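Side-chain contact in Stk_08120 (Sulfolobus tokodaii str. 7, PDB 2EJX), which probably carries fatty acids, as a member of the thermoacidophile-specific DUF3211 family, which belongs to the Bet v 1-like clan: residues F29-I34 against F49-K54. Numbering follows the deposited sequence.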
loop_
_atom_site.group_PDB
_atom_site.type_symbol
_atom_site.label_atom_id
_atom_site.label_comp_id
_atom_site.label_asym_id
_atom_site.label_seq_id
_atom_site.Cartn_x
_atom_site.Cartn_y
_atom_site.Cartn_z
ATOM N N PHE A 29 6.030 2.167 4.200
ATOM C CA PHE A 29 5.329 0.974 4.680
ATOM C C PHE A 29 4.529 0.337 3.564
ATOM O O PHE A 29 4.796 -0.822 3.126
ATOM C CB PHE A 29 4.399 1.310 5.876
ATOM C CG PHE A 29 3.550 0.140 6.329
ATOM C CD1 PHE A 29 4.127 -0.908 7.102
ATOM C CD2 PHE A 29 2.211 0.049 5.990
ATOM C CE1 PHE A 29 3.364 -2.027 7.505
ATOM C CE2 PHE A 29 1.411 -1.076 6.391
ATOM C CZ PHE A 29 1.982 -2.114 7.173
ATOM N N THR A 30 3.608 1.148 3.038
ATOM C CA THR A 30 2.493 0.684 2.208
ATOM C C THR A 30 2.952 0.131 0.855
ATOM O O THR A 30 2.442 -0.897 0.413
ATOM C CB THR A 30 1.474 1.807 2.043
ATOM O OG1 THR A 30 0.966 2.167 3.340
ATOM C CG2 THR A 30 0.309 1.394 1.135
ATOM N N ILE A 31 3.899 0.801 0.197
ATOM C CA ILE A 31 4.300 0.401 -1.154
ATOM C C ILE A 31 5.030 -0.954 -1.177
ATOM O O ILE A 31 4.649 -1.820 -1.950
ATOM C CB ILE A 31 5.082 1.561 -1.920
ATOM C CG1 ILE A 31 4.235 2.836 -1.975
ATOM C CG2 ILE A 31 5.494 1.155 -3.297
ATOM C CD1 ILE A 31 2.956 2.711 -2.706
ATOM N N PRO A 32 6.082 -1.158 -0.335
ATOM C CA PRO A 32 6.704 -2.483 -0.308
ATOM C C PRO A 32 5.748 -3.598 0.142
ATOM O O PRO A 32 5.858 -4.737 -0.323
ATOM C CB PRO A 32 7.848 -2.304 0.698
ATOM C CG PRO A 32 8.108 -0.791 0.660
ATOM C CD PRO A 32 6.775 -0.225 0.571
ATOM N N GLN A 33 4.790 -3.260 0.985
ATOM C CA GLN A 33 3.809 -4.265 1.470
ATOM C C GLN A 33 2.838 -4.746 0.407
ATOM O O GLN A 33 2.398 -5.904 0.476
ATOM C CB GLN A 33 3.008 -3.765 2.672
ATOM C CG GLN A 33 3.773 -3.669 3.989
ATOM C CD GLN A 33 4.076 -5.014 4.646
ATOM O OE1 GLN A 33 4.823 -5.093 5.653
ATOM N NE2 GLN A 33 3.518 -6.061 4.103
ATOM N N ILE A 34 2.493 -3.848 -0.537
ATOM C CA ILE A 34 1.387 -4.106 -1.492
ATOM C C ILE A 34 1.823 -4.307 -2.935
ATOM O O ILE A 34 1.355 -5.227 -3.618
ATOM C CB ILE A 34 0.277 -3.004 -1.375
ATOM C CG1 ILE A 34 -0.433 -3.101 -0.002
ATOM C CG2 ILE A 34 -0.811 -3.170 -2.477
ATOM C CD1 ILE A 34 -1.124 -1.839 0.383
ATOM N N PHE A 49 7.355 9.378 -2.682
ATOM C CA PHE A 49 8.159 8.201 -2.775
ATOM C C PHE A 49 8.539 7.887 -4.212
ATOM O O PHE A 49 7.845 8.277 -5.148
ATOM C CB PHE A 49 7.389 7.006 -2.183
ATOM C CG PHE A 49 6.317 6.496 -3.075
ATOM C CD1 PHE A 49 6.591 5.442 -3.959
ATOM C CD2 PHE A 49 5.049 7.061 -3.046
ATOM C CE1 PHE A 49 5.625 4.955 -4.791
ATOM C CE2 PHE A 49 4.059 6.590 -3.888
ATOM C CZ PHE A 49 4.350 5.536 -4.767
ATOM N N GLU A 50 9.647 7.181 -4.343
ATOM C CA GLU A 50 10.021 6.508 -5.582
ATOM C C GLU A 50 10.385 5.082 -5.220
ATOM O O GLU A 50 11.119 4.826 -4.239
ATOM C CB GLU A 50 11.243 7.198 -6.214
ATOM C CG GLU A 50 11.062 8.678 -6.411
ATOM C CD GLU A 50 12.375 9.452 -6.488
ATOM O OE1 GLU A 50 13.379 8.896 -6.992
ATOM O OE2 GLU A 50 12.396 10.621 -6.019
ATOM N N ALA A 51 9.917 4.139 -6.027
ATOM C CA ALA A 51 10.237 2.760 -5.785
ATOM C C ALA A 51 10.480 2.002 -7.098
ATOM O O ALA A 51 10.065 2.444 -8.165
ATOM C CB ALA A 51 9.100 2.090 -4.989
ATOM N N GLU A 52 11.177 0.885 -6.971
ATOM C CA GLU A 52 11.476 -0.005 -8.079
ATOM C C GLU A 52 11.088 -1.404 -7.679
ATOM O O GLU A 52 11.356 -1.855 -6.566
ATOM C CB GLU A 52 12.984 0.044 -8.418
ATOM C CG GLU A 52 13.370 1.368 -9.157
ATOM C CD GLU A 52 14.848 1.444 -9.590
ATOM O OE1 GLU A 52 15.434 0.412 -9.986
ATOM O OE2 GLU A 52 15.426 2.548 -9.518
ATOM N N GLY A 53 10.455 -2.118 -8.600
ATOM C CA GLY A 53 10.153 -3.498 -8.342
ATOM C C GLY A 53 10.238 -4.322 -9.627
ATOM O O GLY A 53 10.482 -3.790 -10.712
ATOM N N LYS A 54 9.979 -5.613 -9.472
ATOM C CA LYS A 54 9.885 -6.550 -10.600
ATOM C C LYS A 54 8.878 -7.671 -10.309
ATOM O O LYS A 54 8.765 -8.149 -9.170
ATOM C CB LYS A 54 11.260 -7.117 -10.911
ATOM C CG LYS A 54 11.316 -8.114 -12.081
ATOM C CD LYS A 54 12.721 -8.530 -12.373
ATOM C CE LYS A 54 12.794 -9.192 -13.748
ATOM N NZ LYS A 54 14.219 -9.457 -14.099
#
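No hydrogen bond joins Ile31 to Phe49 or Ala51; the shortest sound polar bond lies within the helix, where Gln33 N reaches Phe29 O at 3.2 Å. What meets the strand is the branched side chain of Ile31, directed at it from the helix, while Phe49 and Ala51 point back from the other side. The CG1 methylene of Ile31 sits over one face of the Phe49 ring, 3.9 Å from its centroid and only 15° off the ring normal, a CH-pi contact offset from the ring centre toward CE1. Ile31 CD1 extends the contact along that side of the ring, 3.8 Å from Phe49 CZ. With CG1 anti to the carbonyl carbon (chi1 -56°), the other branch, CG2, is left to meet the Ala51 methyl, and CG2 and Ala51 CB lie 4.1 Å apart. An alanine in place of Ile31 would lack both branches, which would probably leave this ring face without its CH-pi partner, take one neighbour from the Ala51 methyl and open a gap between helix and strand. Ile41 of strand 38-42 also touches Ile31 and Ala51, while Ile75 and Tyr77 of strand 72-79 pack on Phe49. The contact packs helix 27-34, the second of two short helices, on the concave side of the antiparallel sheet, in keeping with the helix-grip fold of Bet v 1-like proteins.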